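Local coordinates for cellulase (Uncultured bacterium, PDB 6XSO), which probably cleaves internal beta-1,4 linkages of cellulose and related plant polysaccharides such as xylan, as a broad-specificity endoglucanase of glycoside hydrolase family 5, at residues D114-I119 with K167-S172; K27-G32 with G343-Y348; R226-V231 with R261-V266. One frame throughout, in Å; residues are numbered along the deposited sequence. Where two conformers were deposited one is given.

All three interactions belong to one closed barrel of eight parallel strands, the TIM-barrel fold of this family. Interaction 1 pairs the third and fourth strands, 116-119 and 168-171; interaction 3 pairs the fifth and sixth, 229-232 and 264-270; interaction 2 brings the first strand, 31-34, against the last, 345-349, and so shuts the barrel. Along the chain interactions 1 and 3 follow one another inside the long loop that interaction 2 closes. Their centres lie about 11 Å (1 and 3), 12 Å (1 and 2) and 15 Å (2 and 3) apart. Backbone bonding of Phe170 with Ile230, and Ile118 and Leu169 meeting Phe347 and Met29 inside the barrel, tie them into one continuous closed sheet.

Interaction 1 (D114-I119 with K167-S172)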
ATOM      1  N   ASP A 114      16.175   6.525  -8.133  1.00 25.52           N
ATOM      2  CA  ASP A 114      15.317   6.401  -9.306  1.00 28.46           C
ATOM      3  C   ASP A 114      14.336   5.241  -9.165  1.00 27.67           C
ATOM      4  O   ASP A 114      13.927   4.623 -10.154  1.00 33.77           O
ATOM      5  CB  ASP A 114      16.115   6.316 -10.605  1.00 34.27           C
ATOM      6  CG  ASP A 114      15.317   6.823 -11.784  1.00 48.05           C
ATOM      7  OD1 ASP A 114      14.684   7.899 -11.656  1.00 52.43           O
ATOM      8  OD2 ASP A 114      15.311   6.139 -12.827  1.00 65.74           O
ATOM      9  N   MET A 115      13.945   4.946  -7.932  1.00 23.59           N
ATOM     10  CA  MET A 115      12.852   4.023  -7.688  1.00 21.38           C
ATOM     11  C   MET A 115      11.551   4.799  -7.514  1.00 22.23           C
ATOM     12  O   MET A 115      11.546   5.968  -7.118  1.00 23.54           O
ATOM     13  CB  MET A 115      13.109   3.186  -6.426  1.00 21.61           C
ATOM     14  CG  MET A 115      14.244   2.139  -6.599  1.00 23.07           C
ATOM     15  SD  MET A 115      14.404   0.970  -5.210  1.00 25.46           S
ATOM     16  CE  MET A 115      15.079   2.086  -4.018  1.00 23.04           C
ATOM     17  N   TYR A 116      10.435   4.138  -7.815  1.00 19.91           N
ATOM     18  CA  TYR A 116       9.124   4.673  -7.465  1.00 19.03           C
ATOM     19  C   TYR A 116       8.931   4.649  -5.951  1.00 20.60           C
ATOM     20  O   TYR A 116       9.481   3.811  -5.238  1.00 20.29           O
ATOM     21  CB  TYR A 116       8.014   3.832  -8.105  1.00 21.00           C
ATOM     22  CG  TYR A 116       7.938   3.962  -9.593  1.00 20.65           C
ATOM     23  CD1 TYR A 116       8.770   3.227 -10.416  1.00 20.90           C
ATOM     24  CD2 TYR A 116       7.051   4.842 -10.177  1.00 21.90           C
ATOM     25  CE1 TYR A 116       8.715   3.355 -11.792  1.00 24.04           C
ATOM     26  CE2 TYR A 116       6.983   4.980 -11.532  1.00 22.55           C
ATOM     27  CZ  TYR A 116       7.812   4.223 -12.339  1.00 22.99           C
ATOM     28  OH  TYR A 116       7.746   4.363 -13.695  1.00 23.70           O
ATOM     29  N   CYS A 117       8.112   5.579  -5.457  1.00 21.39           N
ATOM     30  CA  CYS A 117       7.786   5.659  -4.040  1.00 20.55           C
ATOM     31  C   CYS A 117       6.282   5.854  -3.882  1.00 18.71           C
ATOM     32  O   CYS A 117       5.713   6.777  -4.467  1.00 21.07           O
ATOM     33  CB  CYS A 117       8.513   6.827  -3.368  1.00 21.12           C
ATOM     34  SG  CYS A 117       8.328   6.821  -1.567  1.00 23.06           S
ATOM     35  N   ILE A 118       5.635   4.975  -3.120  1.00 17.75           N
ATOM     36  CA  ILE A 118       4.228   5.136  -2.750  1.00 18.79           C
ATOM     37  C   ILE A 118       4.169   5.575  -1.290  1.00 19.88           C
ATOM     38  O   ILE A 118       4.743   4.913  -0.420  1.00 21.18           O
ATOM     39  CB  ILE A 118       3.466   3.810  -2.928  1.00 19.78           C
ATOM     40  CG1 ILE A 118       3.433   3.340  -4.382  1.00 21.29           C
ATOM     41  CG2 ILE A 118       2.031   3.947  -2.380  1.00 21.58           C
ATOM     42  CD1 ILE A 118       2.960   1.860  -4.519  1.00 21.26           C
ATOM     43  N   ILE A 119       3.436   6.663  -1.008  1.00 21.57           N
ATOM     44  CA  ILE A 119       3.122   7.044   0.368  1.00 20.29           C
ATOM     45  C   ILE A 119       1.614   6.923   0.561  1.00 20.10           C
ATOM     46  O   ILE A 119       0.839   7.164  -0.370  1.00 21.26           O
ATOM     47  CB  ILE A 119       3.591   8.446   0.781  1.00 24.87           C
ATOM     48  CG1 ILE A 119       3.066   9.497  -0.186  1.00 24.52           C
ATOM     49  CG2 ILE A 119       5.127   8.471   0.878  1.00 27.20           C
ATOM     50  CD1 ILE A 119       3.366  10.934   0.285  1.00 29.36           C
ATOM     51  N   LYS A 167       7.560   9.636 -10.258  1.00 23.79           N
ATOM     52  CA  LYS A 167       8.015   8.524  -9.432  1.00 21.65           C
ATOM     53  C   LYS A 167       7.303   8.474  -8.086  1.00 21.67           C
ATOM     54  O   LYS A 167       7.319   7.420  -7.435  1.00 23.39           O
ATOM     55  CB  LYS A 167       9.521   8.616  -9.202  1.00 23.51           C
ATOM     56  CG  LYS A 167      10.356   8.309 -10.437  1.00 24.88           C
ATOM     57  CD  LYS A 167      10.233   6.854 -10.841  1.00 25.50           C
ATOM     58  CE  LYS A 167      11.324   6.450 -11.855  1.00 28.28           C
ATOM     59  NZ  LYS A 167      11.063   7.008 -13.199  1.00 35.31           N
ATOM     60  N   VAL A 168       6.642   9.557  -7.672  1.00 21.35           N
ATOM     61  CA  VAL A 168       5.925   9.604  -6.402  1.00 20.84           C
ATOM     62  C   VAL A 168       4.438   9.404  -6.667  1.00 21.32           C
ATOM     63  O   VAL A 168       3.820  10.175  -7.416  1.00 22.60           O
ATOM     64  CB  VAL A 168       6.182  10.911  -5.636  1.00 21.60           C
ATOM     65  CG1 VAL A 168       5.320  10.950  -4.373  1.00 24.13           C
ATOM     66  CG2 VAL A 168       7.656  11.030  -5.270  1.00 24.14           C
ATOM     67  N   LEU A 169       3.870   8.381  -6.029  1.00 20.51           N
ATOM     68  CA  LEU A 169       2.455   8.052  -6.103  1.00 20.43           C
ATOM     69  C   LEU A 169       1.841   8.149  -4.713  1.00 20.74           C
ATOM     70  O   LEU A 169       2.530   7.968  -3.705  1.00 20.95           O
ATOM     71  CB  LEU A 169       2.217   6.619  -6.627  1.00 19.76           C
ATOM     72  CG  LEU A 169       2.424   6.393  -8.123  1.00 19.85           C
ATOM     73  CD1 LEU A 169       3.911   6.184  -8.435  1.00 23.32           C
ATOM     74  CD2 LEU A 169       1.610   5.212  -8.639  1.00 19.85           C
ATOM     75  N   PHE A 170       0.538   8.453  -4.655  1.00 19.26           N
ATOM     76  CA  PHE A 170      -0.191   8.500  -3.399  1.00 20.07           C
ATOM     77  C   PHE A 170      -1.226   7.378  -3.351  1.00 20.63           C
ATOM     78  O   PHE A 170      -1.871   7.074  -4.360  1.00 20.81           O
ATOM     79  CB  PHE A 170      -0.982   9.805  -3.246  1.00 19.68           C
ATOM     80  CG  PHE A 170      -0.173  11.079  -3.347  1.00 21.99           C
ATOM     81  CD1 PHE A 170       1.183  11.140  -3.035  1.00 21.75           C
ATOM     82  CD2 PHE A 170      -0.814  12.255  -3.733  1.00 23.17           C
ATOM     83  CE1 PHE A 170       1.875  12.350  -3.134  1.00 23.08           C
ATOM     84  CE2 PHE A 170      -0.130  13.457  -3.825  1.00 22.85           C
ATOM     85  CZ  PHE A 170       1.212  13.502  -3.526  1.00 22.63           C
ATOM     86  N   GLU A 171      -1.424   6.800  -2.160  1.00 19.81           N
ATOM     87  CA  GLU A 171      -2.386   5.731  -1.917  1.00 20.27           C
ATOM     88  C   GLU A 171      -3.386   6.169  -0.851  1.00 20.67           C
ATOM     89  O   GLU A 171      -2.999   6.564   0.247  1.00 20.71           O
ATOM     90  CB  GLU A 171      -1.660   4.452  -1.492  1.00 20.31           C
ATOM     91  CG  GLU A 171      -2.511   3.378  -0.844  1.00 18.15           C
ATOM     92  CD  GLU A 171      -1.649   2.337  -0.142  1.00 18.12           C
ATOM     93  OE1 GLU A 171      -0.486   2.152  -0.569  1.00 19.28           O
ATOM     94  OE2 GLU A 171      -2.136   1.692   0.819  1.00 18.63           O
ATOM     95  N   SER A 172      -4.669   6.037  -1.179  1.00 20.40           N
ATOM     96  CA  SER A 172      -5.752   6.680  -0.438  1.00 20.38           C
ATOM     97  C   SER A 172      -5.814   6.292   1.037  1.00 20.02           C
ATOM     98  O   SER A 172      -6.045   7.151   1.897  1.00 20.09           O
ATOM     99  CB  SER A 172      -7.070   6.327  -1.136  1.00 20.43           C
ATOM    100  OG  SER A 172      -7.268   4.910  -1.214  1.00 21.29           O
TER
HETATM  101  O   HOH W   1      13.281   5.973 -14.598  1.00 34.53           O
HETATM  102  O   HOH W   2      12.732   9.640 -12.907  1.00 42.20           O
HETATM  103  O   HOH W   3      10.298   4.355 -14.908  1.00 31.29           O
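Cys117 and Ile119 share four backbone hydrogen bonds with the segment 167-172. Cys117 N donates a hydrogen bond to Lys167 O at 2.8 Å, and Cys117 O accepts one from Leu169 N in a nearly straight bond (174° at the hydrogen). Ile119 repeats the pattern, its N bonded to Leu169 O and its O to Glu171 N. Just before the strands begin, Lys167 NZ and the Asp114 carboxylate face each other through water: NZ and OD1 stand 4.0 Å apart, too far for a salt bridge, but one water joins NZ to OD2 and a second joins it to OD1. A third links NZ to Tyr116 OH, which also bonds Glu20.

The bend of the lysine chain at chi2 (-67°) carries CD over the Tyr116 ring, and a second bend at chi4 turns NZ to its place among the waters. CD sits 3.6 Å above the ring centre, a CH-pi contact squarely over the face, while NZ makes an off-centre cation-pi approach from that same side.

These are parallel neighbours of the TIM barrel, connected by a beta-alpha-beta crossover through helix 140-161. Side chains therefore alternate between the barrel interior and the helical coat. Inward, Leu169 CD1 touches Tyr116 CD2 at the ring edge (3.8 Å), and Ile118 CG1 rests on Leu169 CB. Ile118 CG2 lies 3.6 Å from Glu171 OE1, whose carboxylate is anchored through OE2 by a salt bridge to Arg80 and by hydrogen bonds from Asn120 and Asn232. Outward, Ile119 holds CG1 between its backbone N and carbonyl carbon (chi1 54°), which brings that branch to 3.8 Å from Phe170 CD1, the two side chains pointing the same way. Helix 140-161 packs on both, with Phe161 touching each.

Interaction 2 (K27-G32 with G343-Y348)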
ATOM      1  N   LYS A  27       3.713  -1.238 -14.439  1.00 22.01           N
ATOM      2  CA  LYS A  27       4.673  -2.115 -15.103  1.00 22.87           C
ATOM      3  C   LYS A  27       6.106  -1.725 -14.766  1.00 23.84           C
ATOM      4  O   LYS A  27       6.960  -2.590 -14.522  1.00 25.02           O
ATOM      5  CB  LYS A  27       4.461  -2.045 -16.616  1.00 23.62           C
ATOM      6  CG  LYS A  27       5.512  -2.757 -17.455  1.00 33.44           C
ATOM      7  CD  LYS A  27       5.246  -2.540 -18.947  1.00 47.31           C
ATOM      8  CE  LYS A  27       6.375  -3.090 -19.821  1.00 63.30           C
ATOM      9  NZ  LYS A  27       7.666  -2.366 -19.607  1.00 74.46           N
ATOM     10  N   ASN A  28       6.401  -0.424 -14.768  1.00 22.15           N
ATOM     11  CA  ASN A  28       7.781   0.024 -14.611  1.00 23.31           C
ATOM     12  C   ASN A  28       8.275  -0.084 -13.174  1.00 23.68           C
ATOM     13  O   ASN A  28       9.489   0.006 -12.950  1.00 24.40           O
ATOM     14  CB  ASN A  28       7.954   1.458 -15.109  1.00 23.77           C
ATOM     15  CG  ASN A  28       7.832   1.569 -16.599  1.00 25.86           C
ATOM     16  OD1 ASN A  28       8.089   0.613 -17.320  1.00 28.94           O
ATOM     17  ND2 ASN A  28       7.459   2.745 -17.077  1.00 25.05           N
ATOM     18  N   MET A  29       7.369  -0.270 -12.210  1.00 23.24           N
ATOM     19  CA  MET A  29       7.779  -0.461 -10.826  1.00 23.48           C
ATOM     20  C   MET A  29       8.617  -1.724 -10.628  1.00 22.71           C
ATOM     21  O   MET A  29       9.402  -1.796  -9.671  1.00 21.52           O
ATOM     22  CB  MET A  29       6.556  -0.580  -9.931  1.00 20.05           C
ATOM     23  CG  MET A  29       5.844   0.724  -9.669  1.00 22.72           C
ATOM     24  SD  MET A  29       4.226   0.501  -8.905  1.00 21.16           S
ATOM     25  CE  MET A  29       3.653   2.204  -8.849  1.00 24.01           C
ATOM     26  N   GLY A  30       8.511  -2.706 -11.514  1.00 21.79           N
ATOM     27  CA  GLY A  30       9.277  -3.926 -11.310  1.00 22.75           C
ATOM     28  C   GLY A  30       8.781  -4.676 -10.085  1.00 19.79           C
ATOM     29  O   GLY A  30       7.575  -4.888  -9.902  1.00 21.59           O
ATOM     30  N   VAL A  31       9.726  -5.086  -9.238  1.00 21.67           N
ATOM     31  CA  VAL A  31       9.411  -5.678  -7.945  1.00 20.16           C
ATOM     32  C   VAL A  31       9.684  -4.649  -6.859  1.00 19.29           C
ATOM     33  O   VAL A  31      10.718  -3.976  -6.878  1.00 20.15           O
ATOM     34  CB  VAL A  31      10.160  -6.989  -7.637  1.00 23.80           C
ATOM     35  CG1 VAL A  31       9.526  -8.123  -8.405  1.00 25.78           C
ATOM     36  CG2 VAL A  31      11.650  -6.860  -7.904  1.00 24.49           C
ATOM     37  N   GLY A  32       8.754  -4.563  -5.903  1.00 19.54           N
ATOM     38  CA  GLY A  32       8.807  -3.579  -4.845  1.00 20.43           C
ATOM     39  C   GLY A  32       8.942  -4.199  -3.462  1.00 20.57           C
ATOM     40  O   GLY A  32       8.837  -5.414  -3.276  1.00 20.16           O
ATOM     41  N   GLY A 343       0.883  -7.461 -15.847  1.00 20.29           N
ATOM     42  CA  GLY A 343       1.246  -6.081 -15.588  1.00 21.68           C
ATOM     43  C   GLY A 343       0.897  -5.591 -14.200  1.00 20.95           C
ATOM     44  O   GLY A 343       0.705  -4.380 -14.013  1.00 20.89           O
ATOM     45  N   ILE A 344       0.829  -6.497 -13.220  1.00 19.91           N
ATOM     46  CA  ILE A 344       0.513  -6.194 -11.827  1.00 20.36           C
ATOM     47  C   ILE A 344       1.815  -6.103 -11.042  1.00 19.05           C
ATOM     48  O   ILE A 344       2.656  -7.007 -11.117  1.00 21.10           O
ATOM     49  CB  ILE A 344      -0.399  -7.289 -11.239  1.00 20.33           C
ATOM     50  CG1 ILE A 344      -1.754  -7.292 -11.951  1.00 21.22           C
ATOM     51  CG2 ILE A 344      -0.505  -7.152  -9.726  1.00 20.79           C
ATOM     52  CD1 ILE A 344      -2.673  -8.425 -11.511  1.00 24.65           C
ATOM     53  N   ALA A 345       2.010  -4.997 -10.326  1.00 21.50           N
ATOM     54  CA  ALA A 345       3.208  -4.820  -9.519  1.00 19.97           C
ATOM     55  C   ALA A 345       3.000  -5.421  -8.135  1.00 19.21           C
ATOM     56  O   ALA A 345       1.896  -5.395  -7.590  1.00 22.20           O
ATOM     57  CB  ALA A 345       3.535  -3.336  -9.362  1.00 21.14           C
ATOM     58  N   THR A 346       4.068  -5.982  -7.576  1.00 19.13           N
ATOM     59  CA  THR A 346       4.043  -6.599  -6.253  1.00 17.12           C
ATOM     60  C   THR A 346       5.034  -5.901  -5.331  1.00 18.33           C
ATOM     61  O   THR A 346       6.114  -5.488  -5.775  1.00 19.52           O
ATOM     62  CB  THR A 346       4.397  -8.097  -6.299  1.00 16.95           C
ATOM     63  OG1 THR A 346       5.765  -8.298  -6.631  1.00 19.84           O
ATOM     64  CG2 THR A 346       3.530  -8.817  -7.320  1.00 20.00           C
ATOM     65  N   PHE A 347       4.636  -5.739  -4.052  1.00 17.55           N
ATOM     66  CA  PHE A 347       5.471  -5.113  -3.020  1.00 18.15           C
ATOM     67  C   PHE A 347       5.550  -6.059  -1.818  1.00 18.85           C
ATOM     68  O   PHE A 347       4.568  -6.222  -1.087  1.00 18.34           O
ATOM     69  CB  PHE A 347       4.896  -3.741  -2.598  1.00 17.63           C
ATOM     70  CG  PHE A 347       5.058  -2.643  -3.628  1.00 16.66           C
ATOM     71  CD1 PHE A 347       4.269  -2.614  -4.760  1.00 20.09           C
ATOM     72  CD2 PHE A 347       5.971  -1.601  -3.436  1.00 19.69           C
ATOM     73  CE1 PHE A 347       4.411  -1.604  -5.701  1.00 20.65           C
ATOM     74  CE2 PHE A 347       6.111  -0.577  -4.372  1.00 19.32           C
ATOM     75  CZ  PHE A 347       5.337  -0.577  -5.498  1.00 20.24           C
ATOM     76  N   TYR A 348       6.714  -6.685  -1.606  1.00 17.57           N
ATOM     77  CA  TYR A 348       6.879  -7.649  -0.518  1.00 17.83           C
ATOM     78  C   TYR A 348       6.799  -6.956   0.847  1.00 18.36           C
ATOM     79  O   TYR A 348       7.277  -5.835   1.014  1.00 18.56           O
ATOM     80  CB  TYR A 348       8.229  -8.393  -0.684  1.00 17.48           C
ATOM     81  CG  TYR A 348       8.312  -9.555   0.251  1.00 17.12           C
ATOM     82  CD1 TYR A 348       8.946  -9.427   1.482  1.00 17.81           C
ATOM     83  CD2 TYR A 348       7.720 -10.771  -0.066  1.00 19.39           C
ATOM     84  CE1 TYR A 348       8.973 -10.477   2.376  1.00 19.75           C
ATOM     85  CE2 TYR A 348       7.747 -11.820   0.819  1.00 19.41           C
ATOM     86  CZ  TYR A 348       8.366 -11.667   2.038  1.00 19.80           C
ATOM     87  OH  TYR A 348       8.353 -12.721   2.915  1.00 21.45           O
TER
HETATM   88  O   HOH W   4       6.255  -7.138  -9.161  1.00 21.01           O
HETATM   89  O   HOH W   5       7.738  -7.875  -4.550  1.00 19.03           O
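Phe347 lays a face of its ring over Gly32, whose CA is 4.1 Å from the ring centroid in a CH-pi contact; the glycine leaves room for the ring to come this near. Met29 SD meets the same ring at its edge, in plane and 3.7 Å from CZ, a Met-aromatic contact, and SD also touches Ala345 CB. With CG anti to its carbonyl carbon (chi1 -72°), the phenylalanine spans both partners. Replacing Phe347 by alanine is likely to leave the Met29 sulfur without its aromatic partner and to open a gap above Gly32.

Behind these groups the two backbones pair in parallel, first strand to last, the seam where the TIM barrel closes. Gly32 N bonds Thr346 O at 2.8 Å, and Tyr348 N bonds Gly32 O at 3.0 Å. Where the two chains stand farther apart, at Gly30, a water takes over: it donates to Gly30 O and accepts from Thr346 N. A second water connects Gly32 O with Thr346 OG1. On the outer face Val31 lies beside Thr346, and helices 325-341 and 366-377 pack against Val31.

Interaction 3 (R226-V231 with R261-V266); sequences RRNLIV and RDHIAV
Arg226 meets His263 through its carbonyl: the O atom stands 3.0 Å above one face of the imidazole, toward the rim, while Asp262 CB lies over the opposite face. The angle is too poor for ND1 to bond that oxygen. Instead ND1 donates to Asn228 OD1 at 2.7 Å, a bond lying within the imidazole plane although the amide is turned 36° against the ring. A chi1 of -71° sets the Asn228 amide beside its own backbone N, from where OD1 meets the histidine, and its ND2 donates to Glu20 O. The ring is thus held at one edge by a hydrogen bond and flanked on both faces.

From Leu229 onward the chains pair as parallel strands. Leu229 N bonds His263 O, and Leu229 O receives Ala265 N at 2.9 Å. Over that same Leu229 O lies Ile264 CD1, 3.4 Å away, and this methyl continues to Val231 CG1. Ile230 sets CG1 beside Ala265 CB at 4.3 Å. Val231 N closes on Ala265 O, and its CG2 touches Val266 CG2.

Within the barrel these are the fifth and sixth strands. Leu229 and Val231 turn outward against helix 196-219, whereas Ile230 packs inward on Leu169 of strand 168-171, to which its backbone is also bonded at Phe170.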
ATOM      1  N   ARG A 226      -2.186  15.247 -12.624  0.52 28.55           N
ATOM      2  CA  ARG A 226      -1.793  14.106 -13.438  0.52 27.66           C
ATOM      3  C   ARG A 226      -1.051  13.032 -12.658  0.52 27.04           C
ATOM      4  O   ARG A 226      -0.731  11.984 -13.232  0.52 26.02           O
ATOM      5  CB  ARG A 226      -0.912  14.558 -14.611  0.52 30.75           C
ATOM      6  CG  ARG A 226      -1.565  15.542 -15.564  0.52 38.63           C
ATOM      7  CD  ARG A 226      -0.523  16.092 -16.544  0.52 40.10           C
ATOM      8  NE  ARG A 226       0.506  16.893 -15.876  0.52 41.24           N
ATOM      9  CZ  ARG A 226       1.785  16.955 -16.243  0.52 44.17           C
ATOM     10  NH1 ARG A 226       2.230  16.246 -17.276  0.52 38.12           N
ATOM     11  NH2 ARG A 226       2.634  17.720 -15.566  0.52 39.90           N
ATOM     12  N   ARG A 227      -0.766  13.251 -11.376  1.00 25.00           N
ATOM     13  CA  ARG A 227      -0.050  12.252 -10.592  1.00 23.59           C
ATOM     14  C   ARG A 227      -0.815  10.931 -10.575  1.00 21.74           C
ATOM     15  O   ARG A 227      -2.047  10.905 -10.563  1.00 22.99           O
ATOM     16  CB  ARG A 227       0.165  12.758  -9.160  1.00 25.54           C
ATOM     17  CG  ARG A 227       1.029  11.825  -8.313  1.00 24.89           C
ATOM     18  CD  ARG A 227       1.357  12.402  -6.938  1.00 22.19           C
ATOM     19  NE  ARG A 227       1.899  13.753  -7.085  1.00 23.40           N
ATOM     20  CZ  ARG A 227       3.111  14.052  -7.541  1.00 24.76           C
ATOM     21  NH1 ARG A 227       3.976  13.106  -7.867  1.00 24.54           N
ATOM     22  NH2 ARG A 227       3.446  15.327  -7.667  1.00 27.29           N
ATOM     23  N   ASN A 228      -0.077   9.833 -10.581  1.00 22.69           N
ATOM     24  CA  ASN A 228      -0.703   8.522 -10.502  1.00 20.08           C
ATOM     25  C   ASN A 228      -1.104   8.238  -9.068  1.00 21.45           C
ATOM     26  O   ASN A 228      -0.276   8.316  -8.152  1.00 21.01           O
ATOM     27  CB  ASN A 228       0.245   7.507 -11.104  1.00 22.29           C
ATOM     28  CG  ASN A 228       0.334   7.671 -12.594  1.00 22.53           C
ATOM     29  OD1 ASN A 228      -0.687   7.845 -13.260  1.00 24.03           O
ATOM     30  ND2 ASN A 228       1.551   7.661 -13.129  1.00 24.61           N
ATOM     31  N   LEU A 229      -2.393   7.961  -8.881  1.00 21.98           N
ATOM     32  CA  LEU A 229      -3.000   7.773  -7.579  1.00 22.00           C
ATOM     33  C   LEU A 229      -3.577   6.369  -7.474  1.00 20.53           C
ATOM     34  O   LEU A 229      -3.891   5.720  -8.476  1.00 21.19           O
ATOM     35  CB  LEU A 229      -4.134   8.780  -7.361  1.00 23.43           C
ATOM     36  CG  LEU A 229      -3.826  10.253  -7.613  1.00 20.92           C
ATOM     37  CD1 LEU A 229      -5.039  11.110  -7.366  1.00 22.47           C
ATOM     38  CD2 LEU A 229      -2.690  10.670  -6.713  1.00 23.12           C
ATOM     39  N   ILE A 230      -3.687   5.889  -6.244  1.00 21.05           N
ATOM     40  CA  ILE A 230      -4.029   4.495  -5.975  1.00 19.20           C
ATOM     41  C   ILE A 230      -5.146   4.472  -4.946  1.00 19.52           C
ATOM     42  O   ILE A 230      -5.058   5.151  -3.916  1.00 20.45           O
ATOM     43  CB  ILE A 230      -2.810   3.734  -5.410  1.00 20.34           C
ATOM     44  CG1 ILE A 230      -1.590   3.854  -6.313  1.00 20.15           C
ATOM     45  CG2 ILE A 230      -3.169   2.285  -5.129  1.00 21.24           C
ATOM     46  CD1 ILE A 230      -0.305   3.636  -5.545  1.00 19.17           C
ATOM     47  N   VAL A 231      -6.204   3.700  -5.226  1.00 19.69           N
ATOM     48  CA  VAL A 231      -7.303   3.502  -4.283  1.00 20.02           C
ATOM     49  C   VAL A 231      -7.368   2.015  -3.938  1.00 19.73           C
ATOM     50  O   VAL A 231      -7.157   1.156  -4.808  1.00 19.84           O
ATOM     51  CB  VAL A 231      -8.662   4.020  -4.811  1.00 20.41           C
ATOM     52  CG1 VAL A 231      -8.613   5.523  -4.966  1.00 22.14           C
ATOM     53  CG2 VAL A 231      -9.050   3.352  -6.105  1.00 22.81           C
ATOM     54  N   ARG A 261      -9.165   7.980 -15.174  1.00 27.08           N
ATOM     55  CA  ARG A 261      -9.025   7.032 -16.274  1.00 25.04           C
ATOM     56  C   ARG A 261      -7.575   6.591 -16.460  1.00 25.11           C
ATOM     57  O   ARG A 261      -7.270   5.398 -16.374  1.00 26.36           O
ATOM     58  CB  ARG A 261      -9.582   7.595 -17.586  1.00 27.97           C
ATOM     59  CG  ARG A 261      -9.660   6.543 -18.687  1.00 33.08           C
ATOM     60  CD  ARG A 261     -10.166   7.117 -19.996  1.00 42.89           C
ATOM     61  NE  ARG A 261      -9.092   7.648 -20.827  1.00 46.76           N
ATOM     62  CZ  ARG A 261      -8.965   8.926 -21.180  1.00 60.76           C
ATOM     63  NH1 ARG A 261      -9.849   9.834 -20.784  1.00 71.47           N
ATOM     64  NH2 ARG A 261      -7.949   9.294 -21.945  1.00 58.51           N
ATOM     65  N   ASP A 262      -6.672   7.535 -16.730  1.00 25.49           N
ATOM     66  CA  ASP A 262      -5.311   7.198 -17.119  1.00 24.84           C
ATOM     67  C   ASP A 262      -4.304   7.322 -15.992  1.00 25.59           C
ATOM     68  O   ASP A 262      -3.152   6.932 -16.178  1.00 25.12           O
ATOM     69  CB  ASP A 262      -4.849   8.067 -18.282  1.00 25.23           C
ATOM     70  CG  ASP A 262      -5.640   7.832 -19.520  1.00 33.60           C
ATOM     71  OD1 ASP A 262      -6.140   6.711 -19.702  1.00 31.16           O
ATOM     72  OD2 ASP A 262      -5.749   8.776 -20.316  1.00 37.88           O
ATOM     73  N   HIS A 263      -4.706   7.820 -14.827  1.00 23.61           N
ATOM     74  CA  HIS A 263      -3.783   8.077 -13.731  1.00 24.22           C
ATOM     75  C   HIS A 263      -4.318   7.525 -12.425  1.00 25.36           C
ATOM     76  O   HIS A 263      -4.102   8.100 -11.356  1.00 22.76           O
ATOM     77  CB  HIS A 263      -3.448   9.564 -13.617  1.00 25.46           C
ATOM     78  CG  HIS A 263      -2.714  10.099 -14.798  1.00 23.63           C
ATOM     79  ND1 HIS A 263      -1.450   9.671 -15.140  1.00 23.89           N
ATOM     80  CD2 HIS A 263      -3.063  11.025 -15.723  1.00 24.94           C
ATOM     81  CE1 HIS A 263      -1.052  10.307 -16.227  1.00 25.52           C
ATOM     82  NE2 HIS A 263      -2.017  11.134 -16.602  1.00 26.98           N
ATOM     83  N   ILE A 264      -4.962   6.358 -12.494  1.00 22.11           N
ATOM     84  CA  ILE A 264      -5.563   5.694 -11.341  1.00 23.05           C
ATOM     85  C   ILE A 264      -5.232   4.204 -11.375  1.00 20.40           C
ATOM     86  O   ILE A 264      -5.249   3.569 -12.436  1.00 21.77           O
ATOM     87  CB  ILE A 264      -7.088   5.945 -11.323  1.00 25.74           C
ATOM     88  CG1 ILE A 264      -7.698   5.456 -10.013  1.00 26.86           C
ATOM     89  CG2 ILE A 264      -7.779   5.250 -12.510  1.00 27.10           C
ATOM     90  CD1 ILE A 264      -7.250   6.236  -8.818  1.00 30.23           C
ATOM     91  N   ALA A 265      -4.917   3.660 -10.200  1.00 21.75           N
ATOM     92  CA  ALA A 265      -4.680   2.241 -10.018  1.00 20.70           C
ATOM     93  C   ALA A 265      -5.450   1.760  -8.795  1.00 22.52           C
ATOM     94  O   ALA A 265      -5.816   2.549  -7.918  1.00 21.20           O
ATOM     95  CB  ALA A 265      -3.194   1.948  -9.807  1.00 20.53           C
ATOM     96  N   VAL A 266      -5.701   0.448  -8.744  1.00 20.17           N
ATOM     97  CA  VAL A 266      -6.385  -0.189  -7.621  1.00 18.75           C
ATOM     98  C   VAL A 266      -5.396  -1.085  -6.898  1.00 19.31           C
ATOM     99  O   VAL A 266      -4.599  -1.789  -7.533  1.00 20.43           O
ATOM    100  CB  VAL A 266      -7.621  -0.985  -8.085  1.00 20.03           C
ATOM    101  CG1 VAL A 266      -8.192  -1.878  -6.965  1.00 22.17           C
ATOM    102  CG2 VAL A 266      -8.682  -0.020  -8.609  1.00 21.67           C
TER